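PDB 5ZI1: insecticidal crystal protein Cry7Cal from Bacillus thuringiensis, which is an insecticidal toxin active against locusts that, as in related delta-endotoxins, probably binds gut receptors and inserts its helical domain into the membrane. Local coordinates for residues E73-K78 / F131-F136; L80-G85 / K125-S130. All blocks are in the same frame, centred on the assembly; numbering follows the deposited sequence.

Both interactions lie in the N-terminal helical domain of this three-domain delta-endotoxin, on the same side of the chain's centre and with their own centres about 10 Å apart. Helix 73-101 supplies the first segment of each. Its start meets the loop 131-136 in interaction 1, and residues 80-85, further along the same helix, meet the end of helix 107-127 and the residues just after it in interaction 2, which is therefore nested within the loop of chain closed by interaction 1. The segments also touch each other, Leu83 CD2 lying 3.4 Å from Phe131 CZ. Both contacts lie near the open end of the hairpin formed by helices 73-101 and 107-127, within the bundle that in this family is thought to form the membrane pore.

Interaction 1 of 2, residues E73-K78 / F131-F136; sequences EAVVSK and FRSVGF
Val75 projects from the first turn of helix 73-101 against Ser133, with both of its methyl groups on the serine side chain. CG2 comes to 3.5 Å from Ser133 OG, while CG1 rests 3.9 Å from Ser133 CB, so both methyls lie against the same side of the serine in a purely van der Waals contact. The fork is set by a first torsion of 158°, which places CG1 roughly opposite the backbone N and CG2 beside it. CG2 also reaches the Phe136 ring, 4.3 Å from CD2, approaching it obliquely. Phe136 is brought back alongside Ser133 by a type II beta turn, closed by a hydrogen bond of 2.8 Å from Phe136 N to Ser133 O; Gly135 occupies the turn position with positive phi (90°). The small interface, 134 Å² in all, lies near the surface and packs the loop between helices 107-127 and 141-165 on the start of helix 73-101, in the N-terminal helical bundle of a delta-endotoxin. Phe136 also packs on Gln69 and Thr72 just before the helix, whereas Phe131 at the start of the loop turns inward between helix 73-101 and helix 141-165, touching Ala79 and Leu86 on the former and Val143 and Ala147 on the latter.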
ATOM      1  N   GLU A  73      30.063   0.686  -9.582  1.00 65.21           N
ATOM      2  CA  GLU A  73      30.634   0.499  -8.252  1.00 68.20           C
ATOM      3  C   GLU A  73      31.014   1.827  -7.600  1.00 62.37           C
ATOM      4  O   GLU A  73      31.000   1.930  -6.371  1.00 63.07           O
ATOM      5  CB  GLU A  73      31.836  -0.451  -8.325  1.00 64.15           C
ATOM      6  CG  GLU A  73      33.203   0.226  -8.310  1.00 80.51           C
ATOM      7  CD  GLU A  73      34.363  -0.769  -8.397  1.00 93.95           C
ATOM      8  OE1 GLU A  73      35.519  -0.326  -8.598  1.00 92.78           O
ATOM      9  OE2 GLU A  73      34.129  -1.997  -8.272  1.00 96.01           O
ATOM     10  N   ALA A  74      31.318   2.862  -8.385  1.00 56.39           N
ATOM     11  CA  ALA A  74      31.666   4.141  -7.775  1.00 61.28           C
ATOM     12  C   ALA A  74      30.477   4.729  -7.027  1.00 62.58           C
ATOM     13  O   ALA A  74      30.641   5.351  -5.970  1.00 62.91           O
ATOM     14  CB  ALA A  74      32.165   5.123  -8.831  1.00 59.16           C
ATOM     15  N   VAL A  75      29.271   4.531  -7.559  1.00 59.42           N
ATOM     16  CA  VAL A  75      28.074   5.102  -6.960  1.00 58.98           C
ATOM     17  C   VAL A  75      27.552   4.211  -5.841  1.00 57.88           C
ATOM     18  O   VAL A  75      27.140   4.710  -4.785  1.00 57.00           O
ATOM     19  CB  VAL A  75      27.015   5.347  -8.050  1.00 55.98           C
ATOM     20  CG1 VAL A  75      25.639   5.408  -7.445  1.00 57.84           C
ATOM     21  CG2 VAL A  75      27.323   6.635  -8.782  1.00 62.74           C
ATOM     22  N   VAL A  76      27.564   2.886  -6.045  1.00 56.59           N
ATOM     23  CA  VAL A  76      27.217   1.963  -4.963  1.00 55.28           C
ATOM     24  C   VAL A  76      28.077   2.243  -3.741  1.00 56.65           C
ATOM     25  O   VAL A  76      27.573   2.466  -2.631  1.00 56.25           O
ATOM     26  CB  VAL A  76      27.377   0.504  -5.421  1.00 54.02           C
ATOM     27  CG1 VAL A  76      27.356  -0.442  -4.221  1.00 53.39           C
ATOM     28  CG2 VAL A  76      26.294   0.130  -6.386  1.00 55.32           C
ATOM     29  N   SER A  77      29.395   2.247  -3.940  1.00 56.21           N
ATOM     30  CA  SER A  77      30.331   2.387  -2.835  1.00 57.53           C
ATOM     31  C   SER A  77      30.137   3.707  -2.101  1.00 56.42           C
ATOM     32  O   SER A  77      30.314   3.770  -0.877  1.00 56.61           O
ATOM     33  CB  SER A  77      31.764   2.250  -3.366  1.00 57.41           C
ATOM     34  OG  SER A  77      32.685   3.023  -2.616  1.00 64.50           O
ATOM     35  N   LYS A  78      29.767   4.765  -2.820  1.00 55.40           N
ATOM     36  CA  LYS A  78      29.545   6.034  -2.153  1.00 51.55           C
ATOM     37  C   LYS A  78      28.231   6.021  -1.388  1.00 55.98           C
ATOM     38  O   LYS A  78      28.169   6.501  -0.255  1.00 54.97           O
ATOM     39  CB  LYS A  78      29.564   7.184  -3.149  1.00 55.20           C
ATOM     40  CG  LYS A  78      29.332   8.515  -2.449  1.00 55.41           C
ATOM     41  CD  LYS A  78      29.476   9.699  -3.378  1.00 63.94           C
ATOM     42  CE  LYS A  78      29.550  10.994  -2.581  1.00 62.00           C
ATOM     43  NZ  LYS A  78      29.241  12.187  -3.429  1.00 68.10           N
ATOM     44  N   PHE A 131      21.846   9.279  -3.020  1.00 43.94           N
ATOM     45  CA  PHE A 131      20.857   8.230  -3.250  1.00 47.24           C
ATOM     46  C   PHE A 131      19.999   8.510  -4.475  1.00 46.38           C
ATOM     47  O   PHE A 131      19.037   7.777  -4.735  1.00 48.08           O
ATOM     48  CB  PHE A 131      19.977   8.039  -2.004  1.00 47.44           C
ATOM     49  CG  PHE A 131      20.764   7.868  -0.714  1.00 44.29           C
ATOM     50  CD1 PHE A 131      21.905   7.069  -0.671  1.00 44.83           C
ATOM     51  CD2 PHE A 131      20.370   8.516   0.439  1.00 42.57           C
ATOM     52  CE1 PHE A 131      22.618   6.921   0.490  1.00 36.09           C
ATOM     53  CE2 PHE A 131      21.087   8.377   1.605  1.00 41.88           C
ATOM     54  CZ  PHE A 131      22.205   7.578   1.629  1.00 43.98           C
ATOM     55  N   ARG A 132      20.328   9.560  -5.226  1.00 45.87           N
ATOM     56  CA  ARG A 132      19.677   9.908  -6.485  1.00 47.82           C
ATOM     57  C   ARG A 132      20.709  10.356  -7.518  1.00 46.07           C
ATOM     58  O   ARG A 132      20.429  11.226  -8.348  1.00 52.99           O
ATOM     59  CB  ARG A 132      18.608  10.991  -6.281  1.00 45.86           C
ATOM     60  CG  ARG A 132      19.072  12.215  -5.507  1.00 51.00           C
ATOM     61  CD  ARG A 132      18.241  13.427  -5.899  1.00 49.41           C
ATOM     62  NE  ARG A 132      18.433  14.584  -5.033  1.00 59.66           N
ATOM     63  CZ  ARG A 132      19.345  15.550  -5.218  1.00 61.87           C
ATOM     64  NH1 ARG A 132      20.201  15.498  -6.239  1.00 57.37           N
ATOM     65  NH2 ARG A 132      19.412  16.567  -4.365  1.00 50.14           N
ATOM     66  N   SER A 133      21.905   9.768  -7.461  1.00 49.29           N
ATOM     67  CA  SER A 133      22.967   9.961  -8.442  1.00 51.09           C
ATOM     68  C   SER A 133      22.430   9.983  -9.866  1.00 53.52           C
ATOM     69  O   SER A 133      21.689   9.090 -10.276  1.00 57.54           O
ATOM     70  CB  SER A 133      23.995   8.843  -8.291  1.00 55.59           C
ATOM     71  OG  SER A 133      25.294   9.361  -8.073  1.00 63.50           O
ATOM     72  N   VAL A 134      22.808  11.027 -10.615  1.00 58.97           N
ATOM     73  CA  VAL A 134      22.332  11.197 -11.984  1.00 57.22           C
ATOM     74  C   VAL A 134      22.665   9.959 -12.790  1.00 54.87           C
ATOM     75  O   VAL A 134      23.805   9.479 -12.766  1.00 56.14           O
ATOM     76  CB  VAL A 134      22.968  12.437 -12.626  1.00 55.36           C
ATOM     77  CG1 VAL A 134      22.189  12.846 -13.864  1.00 50.95           C
ATOM     78  CG2 VAL A 134      23.033  13.549 -11.634  1.00 60.79           C
ATOM     79  N   GLY A 135      21.678   9.450 -13.528  1.00 51.45           N
ATOM     80  CA  GLY A 135      21.833   8.227 -14.276  1.00 53.00           C
ATOM     81  C   GLY A 135      21.451   6.960 -13.526  1.00 59.33           C
ATOM     82  O   GLY A 135      21.313   5.899 -14.161  1.00 54.80           O
ATOM     83  N   PHE A 136      21.268   7.038 -12.203  1.00 56.00           N
ATOM     84  CA  PHE A 136      21.003   5.865 -11.379  1.00 56.82           C
ATOM     85  C   PHE A 136      19.826   6.055 -10.431  1.00 58.83           C
ATOM     86  O   PHE A 136      19.647   5.231  -9.521  1.00 58.06           O
ATOM     87  CB  PHE A 136      22.258   5.496 -10.585  1.00 53.06           C
ATOM     88  CG  PHE A 136      23.449   5.234 -11.455  1.00 60.38           C
ATOM     89  CD1 PHE A 136      23.694   3.957 -11.952  1.00 56.57           C
ATOM     90  CD2 PHE A 136      24.306   6.276 -11.816  1.00 62.58           C
ATOM     91  CE1 PHE A 136      24.772   3.715 -12.762  1.00 57.28           C
ATOM     92  CE2 PHE A 136      25.397   6.042 -12.634  1.00 56.83           C
ATOM     93  CZ  PHE A 136      25.633   4.761 -13.107  1.00 61.93           C
TER

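Interaction 2 of 2, residues L80-G85 / K125-S130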
ATOM      1  N   LEU A  80      26.690   3.400  -0.051  1.00 55.13           N
ATOM      2  CA  LEU A  80      26.874   2.567   1.135  1.00 53.62           C
ATOM      3  C   LEU A  80      27.697   3.281   2.193  1.00 51.29           C
ATOM      4  O   LEU A  80      27.435   3.146   3.392  1.00 56.58           O
ATOM      5  CB  LEU A  80      27.549   1.247   0.749  1.00 51.29           C
ATOM      6  CG  LEU A  80      26.671   0.232   0.034  1.00 53.27           C
ATOM      7  CD1 LEU A  80      27.493  -0.972  -0.445  1.00 52.22           C
ATOM      8  CD2 LEU A  80      25.522  -0.211   0.960  1.00 55.42           C
ATOM      9  N   SER A  81      28.706   4.033   1.766  1.00 51.44           N
ATOM     10  CA  SER A  81      29.571   4.743   2.699  1.00 50.97           C
ATOM     11  C   SER A  81      28.807   5.837   3.447  1.00 54.15           C
ATOM     12  O   SER A  81      29.009   6.028   4.653  1.00 54.01           O
ATOM     13  CB  SER A  81      30.768   5.310   1.926  1.00 53.52           C
ATOM     14  OG  SER A  81      31.377   6.392   2.595  1.00 58.67           O
ATOM     15  N   GLU A  82      27.922   6.562   2.752  1.00 50.31           N
ATOM     16  CA  GLU A  82      27.046   7.513   3.439  1.00 51.58           C
ATOM     17  C   GLU A  82      26.035   6.799   4.317  1.00 53.65           C
ATOM     18  O   GLU A  82      25.677   7.314   5.383  1.00 48.55           O
ATOM     19  CB  GLU A  82      26.303   8.388   2.440  1.00 48.23           C
ATOM     20  CG  GLU A  82      27.202   9.007   1.415  1.00 51.04           C
ATOM     21  CD  GLU A  82      27.673  10.368   1.843  1.00 61.26           C
ATOM     22  OE1 GLU A  82      28.015  10.530   3.043  1.00 61.16           O
ATOM     23  OE2 GLU A  82      27.691  11.283   0.981  1.00 66.74           O
ATOM     24  N   LEU A  83      25.563   5.618   3.891  1.00 47.77           N
ATOM     25  CA  LEU A  83      24.617   4.886   4.726  1.00 50.07           C
ATOM     26  C   LEU A  83      25.270   4.452   6.027  1.00 49.52           C
ATOM     27  O   LEU A  83      24.638   4.491   7.091  1.00 54.57           O
ATOM     28  CB  LEU A  83      24.040   3.693   3.964  1.00 48.84           C
ATOM     29  CG  LEU A  83      23.057   4.062   2.839  1.00 50.35           C
ATOM     30  CD1 LEU A  83      22.744   2.857   1.963  1.00 51.72           C
ATOM     31  CD2 LEU A  83      21.757   4.659   3.392  1.00 46.52           C
ATOM     32  N   GLU A  84      26.548   4.090   5.985  1.00 52.16           N
ATOM     33  CA  GLU A  84      27.200   3.700   7.230  1.00 55.34           C
ATOM     34  C   GLU A  84      27.417   4.913   8.127  1.00 47.73           C
ATOM     35  O   GLU A  84      27.232   4.829   9.345  1.00 52.35           O
ATOM     36  CB  GLU A  84      28.510   2.958   6.943  1.00 49.98           C
ATOM     37  N   GLY A  85      27.769   6.062   7.548  1.00 49.25           N
ATOM     38  CA  GLY A  85      27.837   7.272   8.348  1.00 43.77           C
ATOM     39  C   GLY A  85      26.495   7.619   8.966  1.00 46.45           C
ATOM     40  O   GLY A  85      26.410   7.980  10.143  1.00 43.41           O
ATOM     41  N   LYS A 125      20.988  15.929   4.835  1.00 48.25           N
ATOM     42  CA  LYS A 125      21.094  16.919   3.764  1.00 44.19           C
ATOM     43  C   LYS A 125      22.277  16.619   2.865  1.00 43.85           C
ATOM     44  O   LYS A 125      22.137  16.545   1.639  1.00 46.27           O
ATOM     45  CB  LYS A 125      21.213  18.319   4.333  1.00 47.19           C
ATOM     46  CG  LYS A 125      19.969  18.822   4.972  1.00 49.76           C
ATOM     47  CD  LYS A 125      20.263  20.147   5.668  1.00 55.31           C
ATOM     48  CE  LYS A 125      19.011  20.698   6.320  1.00 59.36           C
ATOM     49  NZ  LYS A 125      19.394  21.458   7.537  1.00 60.41           N
ATOM     50  N   PHE A 126      23.447  16.399   3.462  1.00 44.03           N
ATOM     51  CA  PHE A 126      24.628  16.063   2.669  1.00 47.15           C
ATOM     52  C   PHE A 126      24.472  14.725   1.948  1.00 47.04           C
ATOM     53  O   PHE A 126      24.917  14.580   0.803  1.00 47.12           O
ATOM     54  CB  PHE A 126      25.869  16.047   3.565  1.00 45.33           C
ATOM     55  CG  PHE A 126      27.134  15.670   2.847  1.00 46.55           C
ATOM     56  CD1 PHE A 126      27.546  14.342   2.785  1.00 56.39           C
ATOM     57  CD2 PHE A 126      27.906  16.629   2.225  1.00 47.06           C
ATOM     58  CE1 PHE A 126      28.710  13.994   2.118  1.00 52.28           C
ATOM     59  CE2 PHE A 126      29.075  16.283   1.562  1.00 49.26           C
ATOM     60  CZ  PHE A 126      29.473  14.972   1.513  1.00 50.05           C
ATOM     61  N   ALA A 127      23.845  13.731   2.591  1.00 50.94           N
ATOM     62  CA  ALA A 127      23.898  12.365   2.054  1.00 47.28           C
ATOM     63  C   ALA A 127      22.804  12.050   1.041  1.00 47.52           C
ATOM     64  O   ALA A 127      23.050  11.304   0.092  1.00 51.68           O
ATOM     65  CB  ALA A 127      23.823  11.348   3.188  1.00 49.89           C
ATOM     66  N   MET A 128      21.591  12.570   1.236  1.00 46.17           N
ATOM     67  CA  MET A 128      20.485  12.265   0.326  1.00 43.00           C
ATOM     68  C   MET A 128      20.834  12.358  -1.152  1.00 46.62           C
ATOM     69  O   MET A 128      20.425  11.451  -1.899  1.00 45.57           O
ATOM     70  CB  MET A 128      19.281  13.167   0.648  1.00 45.52           C
ATOM     71  CG  MET A 128      18.544  12.758   1.926  1.00 47.27           C
ATOM     72  SD  MET A 128      18.062  10.997   1.962  1.00 45.29           S
ATOM     73  CE  MET A 128      16.788  10.941   0.700  1.00 38.04           C
ATOM     74  N   PRO A 129      21.560  13.388  -1.648  1.00 46.17           N
ATOM     75  CA  PRO A 129      21.870  13.417  -3.088  1.00 42.47           C
ATOM     76  C   PRO A 129      22.607  12.183  -3.582  1.00 45.73           C
ATOM     77  O   PRO A 129      22.445  11.812  -4.747  1.00 47.53           O
ATOM     78  CB  PRO A 129      22.724  14.692  -3.245  1.00 44.19           C
ATOM     79  CG  PRO A 129      22.269  15.573  -2.164  1.00 45.18           C
ATOM     80  CD  PRO A 129      21.965  14.650  -0.992  1.00 44.74           C
ATOM     81  N   SER A 130      23.415  11.532  -2.742  1.00 47.64           N
ATOM     82  CA  SER A 130      24.083  10.303  -3.169  1.00 50.09           C
ATOM     83  C   SER A 130      23.098   9.171  -3.469  1.00 49.10           C
ATOM     84  O   SER A 130      23.482   8.183  -4.109  1.00 49.02           O
ATOM     85  CB  SER A 130      25.069   9.835  -2.098  1.00 52.08           C
ATOM     86  OG  SER A 130      26.005  10.855  -1.774  1.00 56.44           O
TER
HETATM   87  O   HOH W   1      26.633  12.973  -0.812  1.00 54.64           O
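Phe126, near the end of helix 107-127, meets the carboxylate of Glu82 from helix 73-101. The closest approach is 3.1 Å, from Glu82 OE2 to Phe126 CE1, and OE2 lies oblique to the ring; OE1 lies at the ring edge, in its plane, 3.7 Å from the same CE1. Carboxylate and ring planes are 75° apart. One residue on, Ala127 receives the aliphatic root of the glutamate, with its CB 3.9 Å from Glu82 CB, at the point where the two backbones come nearest. Ser130 lies a turn further along, its N bonded to Ala127 O at 2.9 Å, and its OG stands 3.3 Å from Glu82 OE2. A bend in the glutamate chain at chi2 (-92°) swings the carboxylate between Phe126 and Ser130. There a water donates to Glu82 OE2 at 2.7 Å and to the carbonyl O of Phe126 at 2.9 Å. Two acceptors, the acid (if ionised, as is likely) and a backbone carbonyl near the helix end, are thus linked through the hydrogens of one water. Behind this polar seam the hairpin of helices 73-101 and 107-127 is backed by apolar packing within the N-terminal bundle: Leu83 reaches Trp56 of helix 54-67 and Val143 of helix 141-165, while Met128 packs on Tyr144 and Ala148 of helix 141-165 and on Tyr186 of helix 169-202.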